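Putatuve endo-xylanase (Clostridium stercorarium, PDB 1O8P) probably binds xylan and cellulose chains through a family 6 carbohydrate-binding module, a calcium-bearing beta-sandwich that would hold the parent xylanase on its polysaccharide substrate. Local coordinates at residues A[22-25]-A[26-29]; A[55-58]-A[59-63]. All blocks are in the same frame, centred on the assembly; numbering follows the deposited sequence.

Interaction 1: A[22-25]-A[26-29]; sequences TRSA and FSNI
With Ser24 OG swung opposite its own backbone nitrogen (chi1 -172°) and the Phe26 ring turned back beside its nitrogen (chi1 -48°), the hydroxyl and the aromatic side chain meet where strand 23-24 gives way to a loop. Ser24 OG accepts a hydrogen bond from Phe26 N at 3.2 Å, the N-H pointing at it with an angle of 154°, and the same oxygen lies at the edge of the ring, 3.8 Å from Phe26 CD2. Ala25 takes a ring face instead: its CB stands 4.1 Å from the centroid of the Phe26 ring, a CH-pi contact displaced toward the rim. This is an ST turn, in which the serine hydroxyl takes the place of a backbone carbonyl and holds the backbone of the second loop residue. Farther along, Ile29 CG2 approaches the Arg23 guanidinium obliquely, NH1 being 3.9 Å away, while the charge itself is met by a salt bridge to Asp35 and a hydrogen bond from NH1 to Asp33 O. Ala25 sits where two sheets are joined, its backbone bonding to Asp69 at the end of strand 62-69 and to Phe146 of strand 140-147, and Ile29 then pairs with Phe144 as strand 29-30 begins.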
loop_
_atom_site.group_PDB
_atom_site.type_symbol
_atom_site.label_atom_id
_atom_site.label_comp_id
_atom_site.label_asym_id
_atom_site.label_seq_id
_atom_site.Cartn_x
_atom_site.Cartn_y
_atom_site.Cartn_z
ATOM N N THR A 22 -12.032 -6.796 -11.531
ATOM C CA THR A 22 -10.705 -6.774 -10.924
ATOM C C THR A 22 -9.883 -5.551 -11.334
ATOM O O THR A 22 -10.178 -4.925 -12.340
ATOM C CB THR A 22 -10.094 -8.113 -11.330
ATOM O OG1 THR A 22 -10.007 -8.944 -10.177
ATOM C CG2 THR A 22 -8.815 -7.993 -11.927
ATOM N N ARG A 23 -8.894 -5.208 -10.509
ATOM C CA ARG A 23 -7.927 -4.166 -10.727
ATOM C C ARG A 23 -6.596 -4.850 -10.933
ATOM O O ARG A 23 -6.266 -5.822 -10.204
ATOM C CB ARG A 23 -7.777 -3.303 -9.471
ATOM C CG ARG A 23 -8.947 -2.414 -9.179
ATOM C CD ARG A 23 -8.742 -1.520 -8.000
ATOM N NE ARG A 23 -9.118 -2.171 -6.748
ATOM C CZ ARG A 23 -9.066 -1.583 -5.557
ATOM N NH1 ARG A 23 -8.640 -0.319 -5.421
ATOM N NH2 ARG A 23 -9.433 -2.269 -4.492
ATOM N N SER A 24 -5.817 -4.334 -11.887
ATOM C CA SER A 24 -4.492 -4.881 -12.132
ATOM C C SER A 24 -3.525 -4.616 -10.958
ATOM O O SER A 24 -3.570 -3.536 -10.338
ATOM C CB SER A 24 -3.899 -4.264 -13.393
ATOM O OG SER A 24 -2.698 -4.961 -13.711
ATOM N N ALA A 25 -2.649 -5.585 -10.685
ATOM C CA ALA A 25 -1.549 -5.436 -9.706
ATOM C C ALA A 25 -0.449 -4.539 -10.271
ATOM O O ALA A 25 0.326 -3.967 -9.526
ATOM C CB ALA A 25 -0.926 -6.840 -9.367
ATOM N N PHE A 26 -0.378 -4.493 -11.609
ATOM C CA PHE A 26 0.704 -3.877 -12.379
ATOM C C PHE A 26 0.475 -2.442 -12.863
ATOM O O PHE A 26 1.349 -1.904 -13.481
ATOM C CB PHE A 26 1.131 -4.799 -13.523
ATOM C CG PHE A 26 1.337 -6.204 -13.084
ATOM C CD1 PHE A 26 2.530 -6.581 -12.460
ATOM C CD2 PHE A 26 0.311 -7.164 -13.252
ATOM C CE1 PHE A 26 2.719 -7.887 -12.035
ATOM C CE2 PHE A 26 0.477 -8.454 -12.817
ATOM C CZ PHE A 26 1.684 -8.836 -12.214
ATOM N N SER A 27 -0.687 -1.846 -12.583
ATOM C CA SER A 27 -0.931 -0.389 -12.667
ATOM C C SER A 27 -1.110 0.134 -11.258
ATOM O O SER A 27 -1.668 -0.583 -10.423
ATOM C CB SER A 27 -2.254 -0.049 -13.387
ATOM O OG SER A 27 -2.454 -0.812 -14.541
ATOM N N ASN A 28 -0.691 1.380 -11.007
ATOM C CA ASN A 28 -0.814 1.998 -9.685
ATOM C C ASN A 28 -2.157 1.770 -9.031
ATOM O O ASN A 28 -3.226 2.047 -9.609
ATOM C CB ASN A 28 -0.535 3.493 -9.735
ATOM C CG ASN A 28 0.861 3.789 -10.204
ATOM O OD1 ASN A 28 1.677 2.892 -10.344
ATOM N ND2 ASN A 28 1.129 5.022 -10.492
ATOM N N ILE A 29 -2.110 1.215 -7.832
ATOM C CA ILE A 29 -3.311 1.164 -7.004
ATOM C C ILE A 29 -3.306 2.379 -6.115
ATOM O O ILE A 29 -2.398 2.533 -5.284
ATOM C CB ILE A 29 -3.376 -0.152 -6.174
ATOM C CG1 ILE A 29 -3.228 -1.377 -7.086
ATOM C CG2 ILE A 29 -4.713 -0.205 -5.387
ATOM C CD1 ILE A 29 -2.607 -2.583 -6.424
#

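Interaction 2: A[55-58]-A[59-63]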
loop_
_atom_site.group_PDB
_atom_site.type_symbol
_atom_site.label_atom_id
_atom_site.label_comp_id
_atom_site.label_asym_id
_atom_site.label_seq_id
_atom_site.Cartn_x
_atom_site.Cartn_y
_atom_site.Cartn_z
ATOM N N GLY A 55 -3.405 9.309 4.933
ATOM C CA GLY A 55 -2.596 9.818 6.035
ATOM C C GLY A 55 -3.372 9.714 7.365
ATOM O O GLY A 55 -4.419 9.051 7.392
ATOM N N TYR A 56 -2.884 10.403 8.426
ATOM C CA TYR A 56 -3.335 10.291 9.825
ATOM C C TYR A 56 -3.318 8.825 10.216
ATOM O O TYR A 56 -4.206 8.331 10.918
ATOM C CB TYR A 56 -4.705 10.948 10.115
ATOM C CG TYR A 56 -4.766 12.475 10.221
ATOM C CD1 TYR A 56 -3.651 13.291 9.958
ATOM C CD2 TYR A 56 -5.966 13.105 10.547
ATOM C CE1 TYR A 56 -3.733 14.702 10.034
ATOM C CE2 TYR A 56 -6.075 14.487 10.623
ATOM C CZ TYR A 56 -4.961 15.305 10.368
ATOM O OH TYR A 56 -5.094 16.695 10.431
ATOM N N ILE A 57 -2.287 8.123 9.739
ATOM C CA ILE A 57 -2.074 6.690 10.002
ATOM C C ILE A 57 -1.278 6.477 11.296
ATOM O O ILE A 57 -0.405 7.269 11.634
ATOM C CB ILE A 57 -1.409 6.004 8.765
ATOM C CG1 ILE A 57 -2.468 5.696 7.682
ATOM C CG2 ILE A 57 -0.569 4.768 9.145
ATOM C CD1 ILE A 57 -1.864 5.448 6.318
ATOM N N GLU A 58 -1.621 5.426 12.024
ATOM C CA GLU A 58 -0.927 5.053 13.246
ATOM C C GLU A 58 -0.537 3.581 13.218
ATOM O O GLU A 58 -1.049 2.818 12.407
ATOM C CB GLU A 58 -1.847 5.300 14.451
ATOM C CG GLU A 58 -2.212 6.763 14.699
ATOM C CD GLU A 58 -1.034 7.693 15.021
ATOM O OE1 GLU A 58 0.090 7.244 15.385
ATOM O OE2 GLU A 58 -1.238 8.929 14.931
ATOM N N ASN A 59 0.369 3.183 14.117
ATOM C CA ASN A 59 0.625 1.765 14.405
ATOM C C ASN A 59 -0.669 0.946 14.560
ATOM O O ASN A 59 -1.565 1.312 15.335
ATOM C CB ASN A 59 1.493 1.622 15.681
ATOM C CG ASN A 59 1.885 0.203 15.936
ATOM O OD1 ASN A 59 2.125 -0.515 14.995
ATOM N ND2 ASN A 59 1.929 -0.225 17.198
ATOM N N GLY A 60 -0.752 -0.163 13.830
ATOM C CA GLY A 60 -1.883 -1.059 13.841
ATOM C C GLY A 60 -2.951 -0.752 12.802
ATOM O O GLY A 60 -3.856 -1.580 12.586
ATOM N N TYR A 61 -2.879 0.421 12.166
ATOM C CA TYR A 61 -3.817 0.742 11.045
ATOM C C TYR A 61 -3.584 -0.139 9.821
ATOM O O TYR A 61 -2.521 -0.732 9.667
ATOM C CB TYR A 61 -3.685 2.184 10.584
ATOM C CG TYR A 61 -4.312 3.218 11.473
ATOM C CD1 TYR A 61 -4.437 3.018 12.855
ATOM C CD2 TYR A 61 -4.758 4.429 10.921
ATOM C CE1 TYR A 61 -5.018 3.998 13.679
ATOM C CE2 TYR A 61 -5.359 5.415 11.707
ATOM C CZ TYR A 61 -5.483 5.199 13.081
ATOM O OH TYR A 61 -6.021 6.194 13.831
ATOM N N SER A 62 -4.586 -0.222 8.952
ATOM C CA SER A 62 -4.538 -1.116 7.831
ATOM C C SER A 62 -5.559 -0.687 6.780
ATOM O O SER A 62 -6.573 -0.052 7.108
ATOM C CB SER A 62 -4.786 -2.582 8.272
ATOM O OG SER A 62 -6.154 -2.794 8.600
ATOM N N THR A 63 -5.248 -0.981 5.514
ATOM C CA THR A 63 -6.169 -0.755 4.414
ATOM C C THR A 63 -6.213 -2.010 3.597
ATOM O O THR A 63 -5.208 -2.709 3.451
ATOM C CB THR A 63 -5.803 0.486 3.559
ATOM O OG1 THR A 63 -4.397 0.634 3.521
ATOM C CG2 THR A 63 -6.238 1.765 4.212
HETATM O O HOH W 1 1.724 5.307 15.753
#
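Tyr61 N reaches back to Glu58 O across a type II beta turn, a hydrogen bond of 3.0 Å with an N-H...O angle of 159°. The donor is tilted 33° from the carbonyl plane. Gly60 occupies the third position of the turn with a positive phi of 91°, a backbone conformation that suits glycine, since a beta carbon here would collide with the carbonyl oxygen of Asn59. The turn leads the chain into strand 62-69 of the beta-sandwich, and the Tyr61 ring folds back against the residues that precede it. One face of that ring lies against the backbone of 57-58, with Glu58 N 3.4 Å above the plane over its centre and Ile57 C nearer the rim. On the Glu58 side chain it is the aliphatic part that does the touching: CB makes a CH-pi contact over the ring, 3.9 Å from the centroid, as the two side chains run side by side in the same direction. Ile57 adds a more marginal apolar contact, CG1 to Tyr61 CD2 at 4.2 Å. Beyond the segments, Tyr61 OH is hydrogen-bonded to Asn41 N and the ring touches Pro40 and Leu42, which places this buried tyrosine between the turn and the 40-42 loop. The Glu58 chain bends at chi2, its carboxylate nearly perpendicular to the ring, and one water bridges it back to the turn: the water donates to Glu58 OE1 at 2.6 Å and accepts from Asn59 N at 3.0 Å.

From the N terminus, interaction 1 comes first, closing the short loop between strands 23-24 and 29-30; interaction 2 follows in series, closing the turn between strands 52-55 and 62-69. The two neither nest nor cross. They lie on opposite sides of the chain's centre, with centres 22 Å apart and nearest atoms about 9 Å apart. What relates them is strand 62-69: interaction 2 sits at its start, whereas strand 23-24 of interaction 1 runs parallel beside its far end. Interaction 1 also carries the chain over to the four-stranded sheet containing 140-147, and interaction 2 leads from the two-stranded 43-46/52-55 sheet into the larger mixed one.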